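PDB 6XI3: large adhesion protein (Lap) involved in biofilm formation from Marinobacter hydrocarbonoclasticus, which probably serves as a surface adhesin in biofilm formation, its calcium-binding tandem beta-sandwich repeats forming an extender that carries the adhesive part toward its target. Local coordinates for residues 333-338 and 352-357; 392-397 and 402-407. All blocks are in the same frame, centred on the assembly; numbering follows the deposited sequence.

How the contacts relate
Following the chain from its N terminus, contact 1 comes first: strand 334-342 runs out, and after the turn strand 349-356 comes back in the facing sheet, so 333-338 and 352-357 close a connection of 13 residues, seven of them still strand, across the core of the last beta-sandwich repeat. Contact 2 opens only after that one has closed, as 392-397 turns through four residues into 402-407. The two are therefore in series, with no nesting, and their centres lie about 14 Å apart. They meet where strands 349-356 and 387-396 run side by side: T353 O lies 2.7 Å from E392 N, probably a hydrogen bond. Contact 1 ties sheet to sheet, contact 2 strand to strand.

Contact 1. Residues 333-338 and 352-357; sequences QTVDLS and VTITDS. With NA (sodium ion), chain H.
L337 and V352 reach toward each other from the two facing sheets of an Ig-like beta-sandwich, and V335 and I354 do the same one step along. Both pairs meet tip to tip. L337 CD1 sits 3.4 Å from V352 CG1, tighter than ordinary van der Waals contact, while V335 CG2 is 3.9 Å from I354 CD1. A looser touch of 4.3 Å between L337 CD1 and I354 CD1 joins the two pairs. The methyl of V352 gets there because CG1 stands anti to the backbone N (chi1 173°).

The strands behind these side chains are 10.6 Å apart at the segment axes and run at 137° to each other, the spacing of layers joined by side chains alone. Every touching residue is buried. L325 of strand 320-329 packs on V335 and L337, and V391 of strand 387-396 on L337 and I354, so each layer contributes a neighbouring strand to the core.

Further out, D336 accepts a hydrogen bond from G378 N through OD1, adding a side-chain bond to the backbone ladder between its strand and 374-380. Beyond I354 the other strand leads to one end of the sandwich. There D356 takes the backbone N-H of V385 on OD2, and V385 O and D388 O help bind a sodium ion, to which S357 OG is a ligand at 2.7 Å.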
ATOM      1  N   GLN A 333     -50.684 -58.029 -10.362  1.00 27.15           N
ATOM      2  CA  GLN A 333     -50.053 -57.806  -9.028  1.00 26.48           C
ATOM      3  C   GLN A 333     -48.954 -56.756  -9.167  1.00 26.64           C
ATOM      4  O   GLN A 333     -47.806 -57.013  -8.790  1.00 24.18           O
ATOM      5  CB  GLN A 333     -49.592 -59.122  -8.412  1.00 27.82           C
ATOM      6  CG  GLN A 333     -50.799 -60.030  -8.208  1.00 28.15           C
ATOM      7  CD  GLN A 333     -50.454 -61.385  -7.641  1.00 35.60           C
ATOM      8  OE1 GLN A 333     -49.797 -61.512  -6.619  1.00 36.24           O
ATOM      9  NE2 GLN A 333     -50.941 -62.422  -8.298  1.00 41.49           N
ATOM     10  N   THR A 334     -49.336 -55.576  -9.631  1.00 25.61           N
ATOM     11  CA  THR A 334     -48.395 -54.438  -9.802  1.00 28.13           C
ATOM     12  C   THR A 334     -49.041 -53.153  -9.296  1.00 25.91           C
ATOM     13  O   THR A 334     -50.252 -53.168  -9.091  1.00 23.00           O
ATOM     14  CB  THR A 334     -47.951 -54.264 -11.260  1.00 27.38           C
ATOM     15  OG1 THR A 334     -49.093 -54.034 -12.084  1.00 30.48           O
ATOM     16  CG2 THR A 334     -47.145 -55.450 -11.740  1.00 27.64           C
ATOM     17  N   VAL A 335     -48.222 -52.122  -9.073  1.00 22.32           N
ATOM     18  CA  VAL A 335     -48.691 -50.769  -8.715  1.00 23.45           C
ATOM     19  C   VAL A 335     -47.979 -49.753  -9.603  1.00 25.11           C
ATOM     20  O   VAL A 335     -46.865 -50.025 -10.071  1.00 26.38           O
ATOM     21  CB  VAL A 335     -48.531 -50.448  -7.222  1.00 26.50           C
ATOM     22  CG1 VAL A 335     -49.327 -51.421  -6.370  1.00 28.60           C
ATOM     23  CG2 VAL A 335     -47.083 -50.413  -6.778  1.00 25.73           C
ATOM     24  N   ASP A 336     -48.670 -48.665  -9.909  1.00 24.26           N
ATOM     25  CA  ASP A 336     -48.055 -47.476 -10.535  1.00 27.52           C
ATOM     26  C   ASP A 336     -48.087 -46.392  -9.461  1.00 27.46           C
ATOM     27  O   ASP A 336     -49.163 -46.230  -8.844  1.00 25.14           O
ATOM     28  CB  ASP A 336     -48.769 -47.054 -11.825  1.00 29.47           C
ATOM     29  CG  ASP A 336     -48.828 -48.119 -12.922  1.00 29.19           C
ATOM     30  OD1 ASP A 336     -48.065 -49.096 -12.882  1.00 28.78           O
ATOM     31  OD2 ASP A 336     -49.641 -47.942 -13.819  1.00 35.83           O
ATOM     32  N   LEU A 337     -46.949 -45.722  -9.245  1.00 26.95           N
ATOM     33  CA  LEU A 337     -46.740 -44.671  -8.226  1.00 26.43           C
ATOM     34  C   LEU A 337     -46.265 -43.426  -8.967  1.00 24.75           C
ATOM     35  O   LEU A 337     -45.645 -43.581  -9.992  1.00 22.95           O
ATOM     36  CB  LEU A 337     -45.646 -45.102  -7.242  1.00 28.94           C
ATOM     37  CG  LEU A 337     -45.855 -46.437  -6.551  1.00 31.98           C
ATOM     38  CD1 LEU A 337     -44.640 -46.781  -5.733  1.00 33.55           C
ATOM     39  CD2 LEU A 337     -47.094 -46.402  -5.665  1.00 34.36           C
ATOM     40  N   SER A 338     -46.549 -42.237  -8.455  1.00 24.15           N
ATOM     41  CA  SER A 338     -45.973 -40.976  -8.968  1.00 26.10           C
ATOM     42  C   SER A 338     -45.779 -40.016  -7.798  1.00 26.32           C
ATOM     43  O   SER A 338     -46.382 -40.260  -6.737  1.00 25.84           O
ATOM     44  CB  SER A 338     -46.856 -40.365 -10.017  1.00 27.78           C
ATOM     45  OG  SER A 338     -48.164 -40.245  -9.525  1.00 27.03           O
ATOM     46  N   VAL A 352     -38.539 -45.760  -2.327  1.00 26.12           N
ATOM     47  CA  VAL A 352     -39.978 -46.104  -2.152  1.00 24.36           C
ATOM     48  C   VAL A 352     -40.074 -47.455  -1.444  1.00 24.08           C
ATOM     49  O   VAL A 352     -39.308 -48.355  -1.779  1.00 22.53           O
ATOM     50  CB  VAL A 352     -40.722 -46.106  -3.495  1.00 29.63           C
ATOM     51  CG1 VAL A 352     -42.148 -46.612  -3.362  1.00 32.51           C
ATOM     52  CG2 VAL A 352     -40.726 -44.726  -4.139  1.00 28.45           C
ATOM     53  N   THR A 353     -40.914 -47.540  -0.416  1.00 25.67           N
ATOM     54  CA  THR A 353     -41.310 -48.821   0.244  1.00 27.58           C
ATOM     55  C   THR A 353     -42.822 -48.995   0.091  1.00 27.62           C
ATOM     56  O   THR A 353     -43.567 -47.992   0.174  1.00 29.55           O
ATOM     57  CB  THR A 353     -40.916 -48.836   1.728  1.00 29.31           C
ATOM     58  OG1 THR A 353     -41.647 -47.735   2.270  1.00 33.46           O
ATOM     59  CG2 THR A 353     -39.425 -48.684   1.980  1.00 29.82           C
ATOM     60  N   ILE A 354     -43.257 -50.219  -0.193  1.00 26.75           N
ATOM     61  CA  ILE A 354     -44.689 -50.611  -0.152  1.00 26.68           C
ATOM     62  C   ILE A 354     -44.762 -51.718   0.899  1.00 27.62           C
ATOM     63  O   ILE A 354     -44.061 -52.711   0.706  1.00 24.02           O
ATOM     64  CB  ILE A 354     -45.160 -51.083  -1.533  1.00 28.02           C
ATOM     65  CG1 ILE A 354     -44.871 -50.021  -2.601  1.00 29.77           C
ATOM     66  CG2 ILE A 354     -46.630 -51.457  -1.510  1.00 28.28           C
ATOM     67  CD1 ILE A 354     -44.499 -50.636  -3.915  1.00 33.19           C
ATOM     68  N   THR A 355     -45.492 -51.476   1.983  1.00 28.22           N
ATOM     69  CA  THR A 355     -45.671 -52.408   3.110  1.00 30.70           C
ATOM     70  C   THR A 355     -47.105 -52.943   3.064  1.00 27.40           C
ATOM     71  O   THR A 355     -48.026 -52.154   2.945  1.00 27.83           O
ATOM     72  CB  THR A 355     -45.298 -51.702   4.416  1.00 34.29           C
ATOM     73  OG1 THR A 355     -44.004 -51.151   4.146  1.00 32.63           O
ATOM     74  CG2 THR A 355     -45.309 -52.625   5.625  1.00 32.14           C
ATOM     75  N   ASP A 356     -47.265 -54.255   3.160  1.00 30.61           N
ATOM     76  CA  ASP A 356     -48.596 -54.905   3.239  1.00 30.26           C
ATOM     77  C   ASP A 356     -49.018 -55.053   4.715  1.00 36.27           C
ATOM     78  O   ASP A 356     -48.277 -54.594   5.604  1.00 33.00           O
ATOM     79  CB  ASP A 356     -48.525 -56.211   2.456  1.00 30.45           C
ATOM     80  CG  ASP A 356     -47.784 -57.333   3.148  1.00 33.34           C
ATOM     81  OD1 ASP A 356     -47.393 -57.156   4.345  1.00 33.94           O
ATOM     82  OD2 ASP A 356     -47.635 -58.388   2.501  1.00 32.52           O
ATOM     83  N   SER A 357     -50.183 -55.660   4.968  1.00 36.54           N
ATOM     84  CA  SER A 357     -50.866 -55.665   6.287  1.00 39.19           C
ATOM     85  C   SER A 357     -50.172 -56.632   7.256  1.00 40.70           C
ATOM     86  O   SER A 357     -50.537 -56.608   8.444  1.00 45.82           O
ATOM     87  CB  SER A 357     -52.339 -55.997   6.168  1.00 36.23           C
ATOM     88  OG  SER A 357     -52.530 -57.144   5.362  1.00 32.36           O
TER
HETATM   89 NA    NA H 507     -52.026 -56.336   2.827  1.00 45.03          NA

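Contact 2. Residues 392-397 and 402-407; sequences EASAQG and ALTDSA
A393 and D405 face each other as a hydrogen-bonded antiparallel pair, as do A395 and L403 two residues on. Four backbone bonds join them. A393 N to D405 O is 3.0 Å and nearly straight, at 172°, whereas the return bond from D405 N to A393 O is longer, 3.2 Å, and more bent. At the other pair, L403 N reaches A395 O at 2.8 Å, and A395 N donates its N-H to L403 O. CA-H...O contacts add to the ladder at the non-hydrogen-bonded sites, with T404 CA 3.2 Å from A393 O and S394 CA likewise close to L403 O.

Most of the polar side chains, E392, S394, Q396, T404 and S406, share the more exposed face of the sheet. E392 lies across T404: CG is anti to the backbone N (chi1 173°), and a bend at chi2 (80°) swings the carboxylate over the partner strand. Its OE2 then rests against T404 CB, and OE1 against S406 CB, 3.4 Å away. A water donates to OE1 and also bonds weakly to T404 OG1. Next along this face, S394 OG packs 3.3 Å from T404 CG2. Q396 folds back at its own chi2, bringing NE2 alongside A402.

Apolar contacts belong mainly to the inward face. L403 CD1 lies 3.6 Å from G397 CA, where the first strand enters the turn, while A393 and A395 press on V323 and L321 of strand 320-329 in the opposing sheet. D405 is the polar member here; its OD2 accepts the N-H of V323, and OD1 a weak bond from S406 N. This is an antiparallel beta hairpin at the edge of a four-stranded sheet, with 402-411 its outermost strand within the chain and one largely apolar face turned to the opposing sheet, as in Ig-like beta-sandwiches.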
ATOM      1  N   GLU A 392     -44.487 -45.566   1.080  1.00 35.57           N
ATOM      2  CA  GLU A 392     -43.650 -44.494   1.679  1.00 35.53           C
ATOM      3  C   GLU A 392     -42.597 -44.090   0.635  1.00 32.58           C
ATOM      4  O   GLU A 392     -41.957 -44.968   0.051  1.00 29.42           O
ATOM      5  CB  GLU A 392     -43.073 -44.976   3.010  1.00 44.40           C
ATOM      6  CG  GLU A 392     -42.054 -44.030   3.635  1.00 57.04           C
ATOM      7  CD  GLU A 392     -42.645 -42.845   4.389  1.00 67.74           C
ATOM      8  OE1 GLU A 392     -43.894 -42.733   4.450  1.00 73.32           O
ATOM      9  OE2 GLU A 392     -41.856 -42.034   4.920  1.00 76.17           O
ATOM     10  N   ALA A 393     -42.442 -42.794   0.394  1.00 27.83           N
ATOM     11  CA  ALA A 393     -41.373 -42.268  -0.476  1.00 27.52           C
ATOM     12  C   ALA A 393     -40.520 -41.267   0.304  1.00 27.81           C
ATOM     13  O   ALA A 393     -41.086 -40.476   1.084  1.00 25.48           O
ATOM     14  CB  ALA A 393     -41.995 -41.662  -1.702  1.00 27.84           C
ATOM     15  N   SER A 394     -39.207 -41.289   0.058  1.00 31.48           N
ATOM     16  CA  SER A 394     -38.206 -40.414   0.714  1.00 31.49           C
ATOM     17  C   SER A 394     -37.145 -39.926  -0.276  1.00 28.64           C
ATOM     18  O   SER A 394     -36.692 -40.698  -1.150  1.00 24.94           O
ATOM     19  CB  SER A 394     -37.549 -41.106   1.852  1.00 35.20           C
ATOM     20  OG  SER A 394     -36.926 -40.125   2.676  1.00 41.46           O
ATOM     21  N   ALA A 395     -36.736 -38.674  -0.121  1.00 27.19           N
ATOM     22  CA  ALA A 395     -35.621 -38.100  -0.889  1.00 25.83           C
ATOM     23  C   ALA A 395     -34.938 -37.024  -0.041  1.00 29.49           C
ATOM     24  O   ALA A 395     -35.597 -36.449   0.841  1.00 33.37           O
ATOM     25  CB  ALA A 395     -36.106 -37.564  -2.215  1.00 25.42           C
ATOM     26  N   GLN A 396     -33.667 -36.753  -0.338  1.00 29.87           N
ATOM     27  CA  GLN A 396     -32.848 -35.712   0.345  1.00 28.84           C
ATOM     28  C   GLN A 396     -32.986 -34.368  -0.391  1.00 25.54           C
ATOM     29  O   GLN A 396     -32.662 -34.282  -1.606  1.00 26.28           O
ATOM     30  CB  GLN A 396     -31.409 -36.210   0.440  1.00 32.66           C
ATOM     31  CG  GLN A 396     -31.288 -37.503   1.245  1.00 39.71           C
ATOM     32  CD  GLN A 396     -31.587 -37.277   2.709  1.00 42.97           C
ATOM     33  OE1 GLN A 396     -30.970 -36.429   3.355  1.00 49.88           O
ATOM     34  NE2 GLN A 396     -32.548 -38.025   3.234  1.00 38.40           N
ATOM     35  N   GLY A 397     -33.507 -33.366   0.312  1.00 25.72           N
ATOM     36  CA  GLY A 397     -33.584 -31.978  -0.165  1.00 27.09           C
ATOM     37  C   GLY A 397     -32.209 -31.323  -0.133  1.00 24.31           C
ATOM     38  O   GLY A 397     -31.278 -31.868   0.494  1.00 24.11           O
ATOM     39  N   ALA A 402     -34.517 -35.196   5.105  1.00 30.31           N
ATOM     40  CA  ALA A 402     -35.280 -36.365   4.599  1.00 35.76           C
ATOM     41  C   ALA A 402     -36.722 -35.922   4.339  1.00 30.96           C
ATOM     42  O   ALA A 402     -37.454 -35.649   5.289  1.00 36.92           O
ATOM     43  CB  ALA A 402     -35.227 -37.515   5.577  1.00 37.54           C
ATOM     44  N   LEU A 403     -37.077 -35.738   3.080  1.00 32.18           N
ATOM     45  CA  LEU A 403     -38.431 -35.281   2.683  1.00 29.00           C
ATOM     46  C   LEU A 403     -39.248 -36.521   2.361  1.00 32.46           C
ATOM     47  O   LEU A 403     -38.755 -37.298   1.519  1.00 32.39           O
ATOM     48  CB  LEU A 403     -38.310 -34.390   1.463  1.00 28.43           C
ATOM     49  CG  LEU A 403     -37.350 -33.229   1.655  1.00 28.16           C
ATOM     50  CD1 LEU A 403     -37.108 -32.583   0.305  1.00 29.48           C
ATOM     51  CD2 LEU A 403     -37.909 -32.245   2.697  1.00 29.68           C
ATOM     52  N   THR A 404     -40.379 -36.707   3.048  1.00 31.06           N
ATOM     53  CA  THR A 404     -41.182 -37.956   2.980  1.00 30.84           C
ATOM     54  C   THR A 404     -42.659 -37.645   2.775  1.00 30.06           C
ATOM     55  O   THR A 404     -43.111 -36.489   2.985  1.00 30.67           O
ATOM     56  CB  THR A 404     -41.025 -38.864   4.201  1.00 33.35           C
ATOM     57  OG1 THR A 404     -41.579 -38.185   5.323  1.00 37.59           O
ATOM     58  CG2 THR A 404     -39.596 -39.254   4.477  1.00 34.73           C
ATOM     59  N   ASP A 405     -43.362 -38.678   2.322  1.00 29.75           N
ATOM     60  CA  ASP A 405     -44.822 -38.696   2.157  1.00 30.86           C
ATOM     61  C   ASP A 405     -45.234 -40.166   2.121  1.00 31.42           C
ATOM     62  O   ASP A 405     -44.364 -41.015   1.890  1.00 29.06           O
ATOM     63  CB  ASP A 405     -45.288 -37.904   0.932  1.00 32.55           C
ATOM     64  CG  ASP A 405     -46.799 -37.705   0.935  1.00 32.77           C
ATOM     65  OD1 ASP A 405     -47.381 -37.749   2.046  1.00 37.57           O
ATOM     66  OD2 ASP A 405     -47.389 -37.532  -0.155  1.00 35.63           O
ATOM     67  N   SER A 406     -46.486 -40.437   2.452  1.00 32.70           N
ATOM     68  CA  SER A 406     -47.077 -41.791   2.367  1.00 34.08           C
ATOM     69  C   SER A 406     -48.383 -41.721   1.578  1.00 34.16           C
ATOM     70  O   SER A 406     -48.942 -40.616   1.361  1.00 33.15           O
ATOM     71  CB  SER A 406     -47.249 -42.410   3.730  1.00 37.26           C
ATOM     72  OG  SER A 406     -48.298 -41.768   4.429  1.00 43.96           O
ATOM     73  N   ALA A 407     -48.794 -42.868   1.057  1.00 30.77           N
ATOM     74  CA  ALA A 407     -50.121 -43.050   0.454  1.00 28.69           C
ATOM     75  C   ALA A 407     -50.612 -44.456   0.791  1.00 29.50           C
ATOM     76  O   ALA A 407     -49.791 -45.352   1.125  1.00 33.33           O
ATOM     77  CB  ALA A 407     -50.046 -42.801  -1.016  1.00 28.37           C
TER
HETATM   78  O   HOH W   1     -44.412 -39.916   5.131  1.00 53.29           O